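PDB 4L9A: putative uncharacterized protein Smu.1393c from Streptococcus mutans, which probably acts as a carboxylesterase of the alpha/beta hydrolase family, cleaving ester bonds. Local coordinates for residues L141-V146 with S235-E240; C115-G120 with H267-W272; I229-P234 with Y252-T257; F44-G49 with I72-A77. All blocks are in the same frame, centred on the assembly; numbering follows the deposited sequence.

Interaction 1 (L141-V146 with S235-E240); sequences LEPTTV and SIVFSE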
loop_
_atom_site.group_PDB
_atom_site.type_symbol
_atom_site.label_atom_id
_atom_site.label_comp_id
_atom_site.label_asym_id
_atom_site.label_seq_id
_atom_site.Cartn_x
_atom_site.Cartn_y
_atom_site.Cartn_z
ATOM N N LEU A 141 -2.758 -6.347 1.685
ATOM C CA LEU A 141 -4.188 -6.234 1.479
ATOM C C LEU A 141 -4.440 -6.166 -0.024
ATOM O O LEU A 141 -4.193 -5.140 -0.650
ATOM C CB LEU A 141 -4.742 -4.991 2.187
ATOM C CG LEU A 141 -4.551 -4.908 3.709
ATOM C CD1 LEU A 141 -4.736 -6.258 4.406
ATOM C CD2 LEU A 141 -3.183 -4.308 4.058
ATOM N N GLU A 142 -4.911 -7.278 -0.600
ATOM C CA GLU A 142 -5.057 -7.407 -2.056
ATOM C C GLU A 142 -3.923 -6.750 -2.856
ATOM O O GLU A 142 -4.150 -5.899 -3.726
ATOM C CB GLU A 142 -6.446 -6.926 -2.513
ATOM C CG GLU A 142 -7.537 -7.939 -2.093
ATOM C CD GLU A 142 -8.864 -7.761 -2.800
ATOM O OE1 GLU A 142 -9.019 -6.818 -3.614
ATOM O OE2 GLU A 142 -9.771 -8.574 -2.519
ATOM N N PRO A 143 -2.683 -7.136 -2.545
ATOM C CA PRO A 143 -1.548 -6.597 -3.301
ATOM C C PRO A 143 -1.674 -6.976 -4.773
ATOM O O PRO A 143 -2.115 -8.086 -5.089
ATOM C CB PRO A 143 -0.336 -7.286 -2.664
ATOM C CG PRO A 143 -0.893 -8.557 -2.076
ATOM C CD PRO A 143 -2.287 -8.200 -1.608
ATOM N N THR A 144 -1.308 -6.055 -5.658
ATOM C CA THR A 144 -1.489 -6.255 -7.086
ATOM C C THR A 144 -0.551 -7.347 -7.605
ATOM O O THR A 144 0.668 -7.235 -7.454
ATOM C CB THR A 144 -1.263 -4.931 -7.856
ATOM O OG1 THR A 144 -2.020 -3.884 -7.227
ATOM C CG2 THR A 144 -1.717 -5.076 -9.307
ATOM N N THR A 145 -1.116 -8.405 -8.195
ATOM C CA THR A 145 -0.305 -9.477 -8.780
ATOM C C THR A 145 0.070 -9.186 -10.228
ATOM O O THR A 145 -0.626 -8.444 -10.935
ATOM C CB THR A 145 -1.026 -10.837 -8.781
ATOM O OG1 THR A 145 -2.259 -10.726 -9.514
ATOM C CG2 THR A 145 -1.297 -11.321 -7.357
ATOM N N VAL A 146 1.165 -9.793 -10.673
ATOM C CA VAL A 146 1.570 -9.681 -12.061
ATOM C C VAL A 146 0.428 -10.194 -12.939
ATOM O O VAL A 146 0.135 -9.621 -13.989
ATOM C CB VAL A 146 2.846 -10.484 -12.342
ATOM C CG1 VAL A 146 3.102 -10.554 -13.830
ATOM C CG2 VAL A 146 4.035 -9.861 -11.609
ATOM N N SER A 235 4.619 -14.121 5.073
ATOM C CA SER A 235 3.702 -13.287 4.321
ATOM C C SER A 235 2.282 -13.562 4.778
ATOM O O SER A 235 1.838 -14.712 4.775
ATOM C CB SER A 235 3.824 -13.601 2.829
ATOM O OG SER A 235 2.959 -12.789 2.061
ATOM N N ILE A 236 1.562 -12.515 5.173
ATOM C CA ILE A 236 0.143 -12.669 5.466
ATOM C C ILE A 236 -0.635 -11.868 4.428
ATOM O O ILE A 236 -0.548 -10.634 4.386
ATOM C CB ILE A 236 -0.243 -12.182 6.875
ATOM C CG1 ILE A 236 0.706 -12.738 7.944
ATOM C CG2 ILE A 236 -1.682 -12.589 7.183
ATOM C CD1 ILE A 236 0.547 -14.204 8.182
ATOM N N VAL A 237 -1.368 -12.569 3.569
ATOM C CA VAL A 237 -2.127 -11.907 2.508
ATOM C C VAL A 237 -3.624 -12.026 2.792
ATOM O O VAL A 237 -4.114 -13.104 3.153
ATOM C CB VAL A 237 -1.769 -12.492 1.120
ATOM C CG1 VAL A 237 -2.711 -11.982 0.022
ATOM C CG2 VAL A 237 -0.325 -12.171 0.782
ATOM N N PHE A 238 -4.330 -10.905 2.660
ATOM C CA PHE A 238 -5.781 -10.856 2.809
ATOM C C PHE A 238 -6.394 -10.510 1.468
ATOM O O PHE A 238 -5.947 -9.583 0.791
ATOM C CB PHE A 238 -6.203 -9.768 3.820
ATOM C CG PHE A 238 -5.750 -10.033 5.225
ATOM C CD1 PHE A 238 -4.438 -9.774 5.607
ATOM C CD2 PHE A 238 -6.635 -10.521 6.170
ATOM C CE1 PHE A 238 -4.009 -10.014 6.911
ATOM C CE2 PHE A 238 -6.218 -10.765 7.475
ATOM C CZ PHE A 238 -4.906 -10.518 7.843
ATOM N N SER A 239 -7.449 -11.225 1.107
ATOM C CA SER A 239 -8.103 -11.016 -0.165
ATOM C C SER A 239 -9.549 -11.480 -0.099
ATOM O O SER A 239 -9.891 -12.369 0.682
ATOM C CB SER A 239 -7.370 -11.808 -1.249
ATOM O OG SER A 239 -8.212 -12.051 -2.361
ATOM N N GLU A 240 -10.391 -10.890 -0.934
ATOM C CA GLU A 240 -11.738 -11.406 -1.136
ATOM C C GLU A 240 -11.648 -12.858 -1.622
ATOM O O GLU A 240 -10.708 -13.218 -2.334
ATOM C CB GLU A 240 -12.492 -10.526 -2.140
ATOM C CG GLU A 240 -12.689 -9.077 -1.651
ATOM C CD GLU A 240 -13.181 -8.151 -2.752
ATOM O OE1 GLU A 240 -14.403 -8.050 -2.946
ATOM O OE2 GLU A 240 -12.339 -7.540 -3.440
#

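Interaction 2 (C115-G120 with H267-W272); sequences CVHSIG and HHYLHW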
loop_
_atom_site.group_PDB
_atom_site.type_symbol
_atom_site.label_atom_id
_atom_site.label_comp_id
_atom_site.label_asym_id
_atom_site.label_seq_id
_atom_site.Cartn_x
_atom_site.Cartn_y
_atom_site.Cartn_z
ATOM N N CYS A 115 3.489 -3.231 5.152
ATOM C CA CYS A 115 2.048 -3.416 5.054
ATOM C C CYS A 115 1.581 -2.582 3.877
ATOM O O CYS A 115 1.741 -1.364 3.871
ATOM C CB CYS A 115 1.345 -2.966 6.344
ATOM S SG CYS A 115 -0.488 -3.129 6.321
ATOM N N VAL A 116 1.034 -3.232 2.857
ATOM C CA VAL A 116 0.685 -2.502 1.645
ATOM C C VAL A 116 -0.703 -2.856 1.160
ATOM O O VAL A 116 -1.238 -3.943 1.463
ATOM C CB VAL A 116 1.703 -2.775 0.507
ATOM C CG1 VAL A 116 3.122 -2.684 1.033
ATOM C CG2 VAL A 116 1.458 -4.175 -0.118
ATOM N N HIS A 117 -1.279 -1.932 0.401
ATOM C CA HIS A 117 -2.516 -2.185 -0.319
ATOM C C HIS A 117 -2.232 -2.148 -1.811
ATOM O O HIS A 117 -1.475 -1.298 -2.281
ATOM C CB HIS A 117 -3.567 -1.125 0.038
ATOM C CG HIS A 117 -4.871 -1.308 -0.667
ATOM N ND1 HIS A 117 -5.436 -0.332 -1.463
ATOM C CD2 HIS A 117 -5.724 -2.360 -0.704
ATOM C CE1 HIS A 117 -6.582 -0.771 -1.950
ATOM N NE2 HIS A 117 -6.779 -2.003 -1.506
ATOM N N SER A 118 -2.793 -3.101 -2.552
ATOM C CA SER A 118 -2.860 -2.980 -3.996
ATOM C C SER A 118 -1.481 -2.747 -4.643
ATOM O O SER A 118 -0.553 -3.532 -4.448
ATOM C CB SER A 118 -3.828 -1.834 -4.338
ATOM O OG SER A 118 -4.258 -1.888 -5.679
ATOM N N ILE A 119 -1.347 -1.663 -5.404
ATOM C CA ILE A 119 -0.158 -1.455 -6.228
ATOM C C ILE A 119 1.129 -1.318 -5.403
ATOM O O ILE A 119 2.240 -1.523 -5.921
ATOM C CB ILE A 119 -0.325 -0.244 -7.191
ATOM C CG1 ILE A 119 0.520 -0.419 -8.446
ATOM C CG2 ILE A 119 -0.041 1.084 -6.497
ATOM C CD1 ILE A 119 -0.061 -1.430 -9.410
ATOM N N GLY A 120 0.977 -0.993 -4.123
ATOM C CA GLY A 120 2.113 -0.944 -3.214
ATOM C C GLY A 120 2.878 -2.261 -3.149
ATOM O O GLY A 120 4.024 -2.302 -2.690
ATOM N N HIS A 267 -15.040 -6.122 -0.483
ATOM C CA HIS A 267 -14.500 -5.115 -1.385
ATOM C C HIS A 267 -12.973 -5.087 -1.354
ATOM O O HIS A 267 -12.340 -5.839 -0.618
ATOM C CB HIS A 267 -15.064 -3.735 -1.049
ATOM C CG HIS A 267 -14.883 -3.343 0.384
ATOM N ND1 HIS A 267 -13.715 -2.789 0.860
ATOM C CD2 HIS A 267 -15.716 -3.436 1.446
ATOM C CE1 HIS A 267 -13.839 -2.554 2.153
ATOM N NE2 HIS A 267 -15.043 -2.937 2.533
ATOM N N HIS A 268 -12.398 -4.205 -2.161
ATOM C CA HIS A 268 -10.956 -4.141 -2.359
ATOM C C HIS A 268 -10.211 -3.493 -1.183
ATOM O O HIS A 268 -8.997 -3.661 -1.035
ATOM C CB HIS A 268 -10.705 -3.357 -3.652
ATOM C CG HIS A 268 -9.269 -3.267 -4.072
ATOM N ND1 HIS A 268 -8.422 -4.356 -4.116
ATOM C CD2 HIS A 268 -8.544 -2.217 -4.535
ATOM C CE1 HIS A 268 -7.238 -3.976 -4.562
ATOM N NE2 HIS A 268 -7.288 -2.682 -4.833
ATOM N N TYR A 269 -10.940 -2.760 -0.344
ATOM C CA TYR A 269 -10.302 -1.931 0.676
ATOM C C TYR A 269 -10.292 -2.593 2.049
ATOM O O TYR A 269 -10.884 -2.091 3.012
ATOM C CB TYR A 269 -10.951 -0.534 0.718
ATOM C CG TYR A 269 -10.569 0.317 -0.480
ATOM C CD1 TYR A 269 -11.203 0.155 -1.711
ATOM C CD2 TYR A 269 -9.553 1.266 -0.387
ATOM C CE1 TYR A 269 -10.840 0.931 -2.817
ATOM C CE2 TYR A 269 -9.188 2.045 -1.481
ATOM C CZ TYR A 269 -9.835 1.870 -2.688
ATOM O OH TYR A 269 -9.463 2.637 -3.767
ATOM N N LEU A 270 -9.593 -3.720 2.132
ATOM C CA LEU A 270 -9.624 -4.552 3.330
ATOM C C LEU A 270 -8.913 -3.868 4.491
ATOM O O LEU A 270 -9.240 -4.104 5.652
ATOM C CB LEU A 270 -9.016 -5.932 3.038
ATOM C CG LEU A 270 -9.716 -6.659 1.887
ATOM C CD1 LEU A 270 -9.123 -8.071 1.665
ATOM C CD2 LEU A 270 -11.224 -6.741 2.137
ATOM N N HIS A 271 -7.945 -3.012 4.173
ATOM C CA HIS A 271 -7.252 -2.244 5.211
ATOM C C HIS A 271 -8.154 -1.221 5.888
ATOM O O HIS A 271 -7.816 -0.710 6.951
ATOM C CB HIS A 271 -6.010 -1.546 4.663
ATOM C CG HIS A 271 -6.301 -0.591 3.552
ATOM N ND1 HIS A 271 -6.877 -0.987 2.367
ATOM C CD2 HIS A 271 -6.092 0.744 3.445
ATOM C CE1 HIS A 271 -7.013 0.061 1.573
ATOM N NE2 HIS A 271 -6.546 1.124 2.205
ATOM N N TRP A 272 -9.300 -0.931 5.282
ATOM C CA TRP A 272 -10.313 -0.109 5.936
ATOM C C TRP A 272 -11.266 -0.910 6.817
ATOM O O TRP A 272 -11.625 -0.472 7.913
ATOM C CB TRP A 272 -11.162 0.612 4.895
ATOM C CG TRP A 272 -10.436 1.671 4.131
ATOM C CD1 TRP A 272 -9.141 2.080 4.305
ATOM C CD2 TRP A 272 -10.970 2.461 3.061
ATOM N NE1 TRP A 272 -8.837 3.074 3.403
ATOM C CE2 TRP A 272 -9.941 3.327 2.629
ATOM C CE3 TRP A 272 -12.221 2.514 2.424
ATOM C CZ2 TRP A 272 -10.129 4.253 1.596
ATOM C CZ3 TRP A 272 -12.406 3.437 1.403
ATOM C CH2 TRP A 272 -11.358 4.287 0.993
#

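Interaction 3 (I229-P234 with Y252-T257); sequences ISEKIP and YLNKHT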
loop_
_atom_site.group_PDB
_atom_site.type_symbol
_atom_site.label_atom_id
_atom_site.label_comp_id
_atom_site.label_asym_id
_atom_site.label_seq_id
_atom_site.Cartn_x
_atom_site.Cartn_y
_atom_site.Cartn_z
ATOM N N ILE A 229 8.668 -13.091 -3.072
ATOM C CA ILE A 229 9.074 -12.924 -1.681
ATOM C C ILE A 229 9.962 -14.076 -1.215
ATOM O O ILE A 229 9.678 -15.250 -1.481
ATOM C CB ILE A 229 7.849 -12.806 -0.761
ATOM C CG1 ILE A 229 8.280 -12.542 0.679
ATOM C CG2 ILE A 229 6.996 -14.079 -0.842
ATOM C CD1 ILE A 229 7.118 -12.235 1.585
ATOM N N SER A 230 11.049 -13.740 -0.532
ATOM C CA SER A 230 11.947 -14.751 0.005
ATOM C C SER A 230 11.199 -15.754 0.876
ATOM O O SER A 230 10.254 -15.400 1.588
ATOM C CB SER A 230 13.057 -14.089 0.816
ATOM O OG SER A 230 13.781 -15.049 1.560
ATOM N N GLU A 231 11.624 -17.014 0.810
ATOM C CA GLU A 231 11.074 -18.054 1.668
ATOM C C GLU A 231 11.308 -17.736 3.145
ATOM O O GLU A 231 10.583 -18.222 4.013
ATOM C CB GLU A 231 11.683 -19.416 1.308
ATOM C CG GLU A 231 11.305 -19.902 -0.088
ATOM C CD GLU A 231 9.834 -20.271 -0.199
ATOM O OE1 GLU A 231 9.224 -20.579 0.849
ATOM O OE2 GLU A 231 9.291 -20.261 -1.329
ATOM N N LYS A 232 12.308 -16.899 3.415
ATOM C CA LYS A 232 12.694 -16.549 4.785
ATOM C C LYS A 232 11.782 -15.510 5.442
ATOM O O LYS A 232 11.866 -15.273 6.646
ATOM C CB LYS A 232 14.143 -16.046 4.820
ATOM C CG LYS A 232 15.155 -16.979 4.159
ATOM C CD LYS A 232 16.550 -16.352 4.133
ATOM C CE LYS A 232 17.484 -17.080 3.170
ATOM N NZ LYS A 232 18.772 -16.340 3.011
ATOM N N ILE A 233 10.921 -14.880 4.654
ATOM C CA ILE A 233 10.045 -13.842 5.184
ATOM C C ILE A 233 8.594 -14.298 5.194
ATOM O O ILE A 233 8.047 -14.624 4.145
ATOM C CB ILE A 233 10.115 -12.565 4.326
ATOM C CG1 ILE A 233 11.525 -11.960 4.366
ATOM C CG2 ILE A 233 9.071 -11.555 4.788
ATOM C CD1 ILE A 233 11.700 -10.817 3.377
ATOM N N PRO A 234 7.953 -14.286 6.373
ATOM C CA PRO A 234 6.535 -14.659 6.428
ATOM C C PRO A 234 5.667 -13.630 5.723
ATOM O O PRO A 234 5.943 -12.423 5.774
ATOM C CB PRO A 234 6.214 -14.683 7.929
ATOM C CG PRO A 234 7.443 -14.224 8.640
ATOM C CD PRO A 234 8.442 -13.738 7.646
ATOM N N TYR A 252 3.359 -13.394 -3.931
ATOM C CA TYR A 252 3.242 -12.883 -2.554
ATOM C C TYR A 252 3.218 -14.002 -1.510
ATOM O O TYR A 252 3.346 -13.753 -0.308
ATOM C CB TYR A 252 2.019 -11.978 -2.392
ATOM C CG TYR A 252 2.098 -10.706 -3.207
ATOM C CD1 TYR A 252 3.035 -9.716 -2.898
ATOM C CD2 TYR A 252 1.266 -10.504 -4.300
ATOM C CE1 TYR A 252 3.124 -8.553 -3.650
ATOM C CE2 TYR A 252 1.346 -9.345 -5.063
ATOM C CZ TYR A 252 2.281 -8.368 -4.727
ATOM O OH TYR A 252 2.386 -7.210 -5.466
ATOM N N LEU A 253 3.059 -15.234 -1.974
ATOM C CA LEU A 253 3.027 -16.379 -1.069
ATOM C C LEU A 253 4.285 -17.229 -1.183
ATOM O O LEU A 253 4.942 -17.259 -2.218
ATOM C CB LEU A 253 1.764 -17.226 -1.286
ATOM C CG LEU A 253 0.473 -16.603 -0.742
ATOM C CD1 LEU A 253 -0.744 -17.492 -1.004
ATOM C CD2 LEU A 253 0.606 -16.318 0.743
ATOM N N ASN A 254 4.619 -17.905 -0.091
ATOM C CA ASN A 254 5.763 -18.789 -0.042
ATOM C C ASN A 254 5.429 -19.897 0.934
ATOM O O ASN A 254 4.277 -20.013 1.365
ATOM C CB ASN A 254 7.034 -18.036 0.389
ATOM C CG ASN A 254 6.892 -17.374 1.753
ATOM O OD1 ASN A 254 6.116 -17.819 2.603
ATOM N ND2 ASN A 254 7.654 -16.304 1.971
ATOM N N LYS A 255 6.426 -20.693 1.299
ATOM C CA LYS A 255 6.187 -21.878 2.115
ATOM C C LYS A 255 6.501 -21.697 3.593
ATOM O O LYS A 255 6.516 -22.665 4.343
ATOM C CB LYS A 255 6.953 -23.069 1.542
ATOM C CG LYS A 255 6.320 -23.615 0.279
ATOM C CD LYS A 255 7.374 -24.036 -0.729
ATOM C CE LYS A 255 6.728 -24.637 -1.965
ATOM N NZ LYS A 255 5.934 -25.851 -1.627
ATOM N N HIS A 256 6.726 -20.456 4.016
ATOM C CA HIS A 256 7.047 -20.183 5.416
ATOM C C HIS A 256 5.944 -20.738 6.314
ATOM O O HIS A 256 4.768 -20.633 5.981
ATOM C CB HIS A 256 7.207 -18.677 5.641
ATOM C CG HIS A 256 7.923 -18.325 6.909
ATOM N ND1 HIS A 256 7.371 -18.517 8.157
ATOM C CD2 HIS A 256 9.142 -17.770 7.119
ATOM C CE1 HIS A 256 8.220 -18.103 9.081
ATOM N NE2 HIS A 256 9.301 -17.640 8.477
ATOM N N THR A 257 6.330 -21.340 7.441
ATOM C CA THR A 257 5.372 -21.915 8.388
ATOM C C THR A 257 4.414 -20.875 8.974
ATOM O O THR A 257 3.396 -21.225 9.570
ATOM C CB THR A 257 6.074 -22.635 9.574
ATOM O OG1 THR A 257 6.941 -21.717 10.259
ATOM C CG2 THR A 257 6.882 -23.826 9.089
#

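Interaction 4 (F44-G49 with I72-A77); sequences FVFLSG and ILTIDA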
loop_
_atom_site.group_PDB
_atom_site.type_symbol
_atom_site.label_atom_id
_atom_site.label_comp_id
_atom_site.label_asym_id
_atom_site.label_seq_id
_atom_site.Cartn_x
_atom_site.Cartn_y
_atom_site.Cartn_z
ATOM N N PHE A 44 6.564 -0.706 11.376
ATOM C CA PHE A 44 5.566 -0.984 10.344
ATOM C C PHE A 44 5.577 0.082 9.267
ATOM O O PHE A 44 5.234 1.249 9.515
ATOM C CB PHE A 44 4.170 -1.134 10.946
ATOM C CG PHE A 44 3.802 -2.563 11.261
ATOM C CD1 PHE A 44 2.833 -3.228 10.522
ATOM C CD2 PHE A 44 4.446 -3.245 12.280
ATOM C CE1 PHE A 44 2.503 -4.554 10.814
ATOM C CE2 PHE A 44 4.122 -4.561 12.575
ATOM C CZ PHE A 44 3.148 -5.211 11.841
ATOM N N VAL A 45 5.987 -0.332 8.072
ATOM C CA VAL A 45 6.081 0.549 6.925
ATOM C C VAL A 45 4.844 0.366 6.042
ATOM O O VAL A 45 4.531 -0.755 5.622
ATOM C CB VAL A 45 7.345 0.232 6.100
ATOM C CG1 VAL A 45 7.378 1.080 4.841
ATOM C CG2 VAL A 45 8.617 0.425 6.948
ATOM N N PHE A 46 4.148 1.462 5.758
ATOM C CA PHE A 46 2.915 1.403 4.967
ATOM C C PHE A 46 3.056 2.016 3.586
ATOM O O PHE A 46 3.589 3.124 3.425
ATOM C CB PHE A 46 1.774 2.116 5.706
ATOM C CG PHE A 46 1.426 1.489 7.021
ATOM C CD1 PHE A 46 0.436 0.518 7.103
ATOM C CD2 PHE A 46 2.099 1.856 8.179
ATOM C CE1 PHE A 46 0.117 -0.062 8.321
ATOM C CE2 PHE A 46 1.787 1.278 9.402
ATOM C CZ PHE A 46 0.803 0.317 9.474
ATOM N N LEU A 47 2.540 1.305 2.590
ATOM C CA LEU A 47 2.456 1.815 1.236
ATOM C C LEU A 47 1.031 1.632 0.728
ATOM O O LEU A 47 0.431 0.573 0.893
ATOM C CB LEU A 47 3.426 1.089 0.301
ATOM C CG LEU A 47 4.925 1.134 0.586
ATOM C CD1 LEU A 47 5.664 0.157 -0.338
ATOM C CD2 LEU A 47 5.485 2.569 0.458
ATOM N N SER A 48 0.504 2.677 0.104
ATOM C CA SER A 48 -0.858 2.675 -0.379
ATOM C C SER A 48 -0.947 2.095 -1.780
ATOM O O SER A 48 0.072 1.810 -2.427
ATOM C CB SER A 48 -1.403 4.108 -0.361
ATOM O OG SER A 48 -1.471 4.556 0.975
ATOM N N GLY A 49 -2.174 1.909 -2.243
ATOM C CA GLY A 49 -2.398 1.538 -3.625
ATOM C C GLY A 49 -2.430 2.810 -4.446
ATOM O O GLY A 49 -1.893 3.840 -4.043
ATOM N N ILE A 72 6.267 3.250 13.289
ATOM C CA ILE A 72 5.383 3.483 12.156
ATOM C C ILE A 72 6.125 4.339 11.136
ATOM O O ILE A 72 6.772 5.313 11.498
ATOM C CB ILE A 72 4.091 4.237 12.577
ATOM C CG1 ILE A 72 3.337 3.482 13.675
ATOM C CG2 ILE A 72 3.197 4.489 11.376
ATOM C CD1 ILE A 72 2.748 2.127 13.219
ATOM N N LEU A 73 6.038 3.973 9.864
ATOM C CA LEU A 73 6.489 4.848 8.789
ATOM C C LEU A 73 5.488 4.772 7.664
ATOM O O LEU A 73 5.313 3.718 7.058
ATOM C CB LEU A 73 7.873 4.432 8.265
ATOM C CG LEU A 73 8.405 5.178 7.044
ATOM C CD1 LEU A 73 8.533 6.714 7.301
ATOM C CD2 LEU A 73 9.758 4.600 6.646
ATOM N N THR A 74 4.817 5.881 7.388
ATOM C CA THR A 74 3.955 5.931 6.221
ATOM C C THR A 74 4.619 6.784 5.155
ATOM O O THR A 74 5.302 7.779 5.464
ATOM C CB THR A 74 2.557 6.477 6.554
ATOM O OG1 THR A 74 2.641 7.878 6.840
ATOM C CG2 THR A 74 1.951 5.737 7.762
ATOM N N ILE A 75 4.402 6.405 3.902
ATOM C CA ILE A 75 5.010 7.074 2.762
ATOM C C ILE A 75 3.967 7.367 1.682
ATOM O O ILE A 75 3.249 6.459 1.241
ATOM C CB ILE A 75 6.134 6.198 2.151
ATOM C CG1 ILE A 75 7.208 5.894 3.200
ATOM C CG2 ILE A 75 6.754 6.879 0.934
ATOM C CD1 ILE A 75 8.287 4.923 2.710
ATOM N N ASP A 76 3.875 8.628 1.260
ATOM C CA ASP A 76 2.981 9.012 0.164
ATOM C C ASP A 76 3.735 9.015 -1.171
ATOM O O ASP A 76 4.755 9.678 -1.308
ATOM C CB ASP A 76 2.371 10.402 0.397
ATOM C CG ASP A 76 1.368 10.426 1.546
ATOM O OD1 ASP A 76 1.316 9.435 2.320
ATOM O OD2 ASP A 76 0.651 11.444 1.692
ATOM N N ALA A 77 3.228 8.283 -2.162
ATOM C CA ALA A 77 3.845 8.291 -3.488
ATOM C C ALA A 77 3.679 9.664 -4.140
ATOM O O ALA A 77 2.785 10.431 -3.778
ATOM C CB ALA A 77 3.226 7.190 -4.382
HETATM O O HOH W 1 2.295 4.842 -0.681
#

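Interaction 1 (L141-V146 with S235-E240)
Glu142 reaches across this contact with its whole side chain. Its CG packs 3.7 Å from Ser239 CA. CG lies beside the backbone N (chi1 -72°) and the chain is extended beyond it, which carries the carboxylate past Ser239 to Glu240. There Glu142 OE2 accepts a nearly straight hydrogen bond of 2.9 Å from Glu240 N. It uses its anti lone pair, turned away from OE1. Glu142 OE1 is engaged elsewhere, by a hydrogen bond with His268.

The Glu240 side chain runs across that of Glu142, with the two carboxylates only 19° from coplanar. Glu142 OE2 and Glu240 OE2 approach to 2.9 Å without a hydrogen bond. Each carboxylate also has an arginine partner: Arg243 for Glu142 and Arg164 for Glu240, both in salt bridges.

Strands 134-141 and 235-239 are parallel neighbours in the central sheet of the alpha/beta hydrolase fold. Glu142 follows the C-terminal end of the first, a place where some members of the family carry the acid of the catalytic triad. Its bond to His268 is consistent with that role.

Glu142 N is itself held by Phe238 O at 2.9 Å. On the sheet face of Leu141 and Phe238, these two side chains point the same way. Leu141 CD1 nestles against Phe238 CD1 at 3.7 Å, and Ile278 of helix 275-287 covers both. Pro143 CD meets Val237 CG1 at 4.1 Å, where chi1 of 171° sets this methyl anti to the Val237 backbone N. Nearby, Ser239 OG donates to Glu240 O at 2.8 Å.

Interaction 2 (C115-G120 with H267-W272)
The His117 ring is covered on one face by His271 CE1, 3.3 Å above its centre. Ser118 CB lies over the rim of the opposite face. At the ring edge His117 NE2 donates to His268 O at 2.8 Å. The bond is bent (146°), and the donor sits above the carbonyl plane.

Residues 115-120 fit the nucleophile elbow of alpha/beta hydrolases: strand 111-117 ends in a tight type II' turn from His117 to Gly120. Ser118 takes the strained backbone conformation of such elbows, with phi 55° and psi -124°. With His268, which binds Glu142, it forms an arrangement consistent with a catalytic triad.

The His268 ring has His117 NE2 over the centre of one face. The Tyr269 ring takes His117 CE1 over the rim of one face, 3.9 Å from Tyr269 CE2. The four aromatic rings thus form a cluster, with the His117 ring touching the other three at oblique angles.

His271 lies between two partners. His117 CB packs on one face as a CH-pi contact, and Trp272 CD1 lies over the other. Asn58 binds His271 NE2. At the edge of the His268 ring, in its plane, Ser118 OG makes a weak hydrogen bond of 3.2 Å with His268 NE2.

Interaction 3 (I229-P234 with Y252-T257)
Asn254 reaches into the turn formed by residues 230-233. Its CB passes the carboxylate of Glu231, 3.4 Å from Glu231 OE1. The two side chains slide past each other in opposite directions. CG sits between the backbone N and the carbonyl carbon (chi1 58°), which aims the amide at the carbonyls of the turn.

At the tip, Asn254 ND2 donates to Ile233 O at 2.8 Å, and this acceptor lies in the amide plane. ND2 also makes a weak, bent bond to Ser230 O. Ile229 CG2 packs against Asn254 ND2 at 3.6 Å. The other branch, Asn254 OD1, accepts from His256 N at 3.1 Å and bonds to Thr259. Both ends of the amide are therefore held, which fixes its rotation.

Glu231 adds a second grip. Its chain is bent at chi2 (-69°), and Glu231 OE1 accepts from Lys255 N at 2.8 Å through its syn lone pair. The His256 ring lies beside Pro234. Pro234 CG stands over one face of the ring, 4.0 Å from its centroid, as a CH-pi contact.

The motifs are a type I beta turn from Ser230 to Ile233, an ST turn at Ser230 and an Asx turn at Asn254. Bonds from Asn254 and Glu231 tie together the two loops that carry these turns, which lead into parallel strands 235-239 and 260-263 of the alpha/beta hydrolase sheet.

Interaction 4 (F44-G49 with I72-A77)
Phe46 turns the CD2 and CE2 atoms of its ring to the neighbouring strand, where Ile72 and Thr74 meet them obliquely. Strands 43-47 and 71-75 are parallel neighbours in the central sheet of the alpha/beta hydrolase fold, and their short segments lie 16° apart in direction.

The Phe46 ring bridges the dip between Ile72 and Thr74. Phe46 CE2 touches Ile72 CG2 at 4.0 Å, with Ile72 CD1 equally near, and Phe46 CD2 touches Thr74 CG2 at 3.9 Å. The Phe59 ring meets Phe46 as well. Phe44 adds a bump on the same sheet face: its CB rests against Ile72 CD1.

The other face carries Val45, Leu47, Leu73 and Ile75. The Ile75 side chain touches two residues of the other strand: Leu47 CD2 packs on Ile75 CB at 4.1 Å, and Val45 CG1 more loosely approaches Ile75 CD1. Val45 CG2 faces Leu73 CB. Helix 93-106 covers this face with Phe104 on Val45 and Trp96 and Ile100 on Ile75.

Leu73 grips the other strand at both ends of its backbone. Its N donates to Phe44 O, and its O accepts from Phe46 N. Where the strands part, a water joins them, accepting from Ser48 N at 2.9 Å and donating to Ile75 O at 2.7 Å.

In the fold
From the N terminus, interaction 4 comes first. It closes a short loop through helices 55-58 and 60-63 and joins strands 43-47 and 71-75. The chain then opens interaction 2 at 115-120 and interaction 1 at 141-146. After a long helical stretch, 229-234 opens interaction 3 and runs straight into 235-240, which closes interaction 1. Segment 252-257 then closes interaction 3, so interactions 1 and 3 cross. Both fall within the span of interaction 2, closed last at 267-272. Interactions 1, 2 and 4 share the central sheet. Glu142 links interactions 1 and 2 through His268, while Tyr252 links interactions 1 and 3.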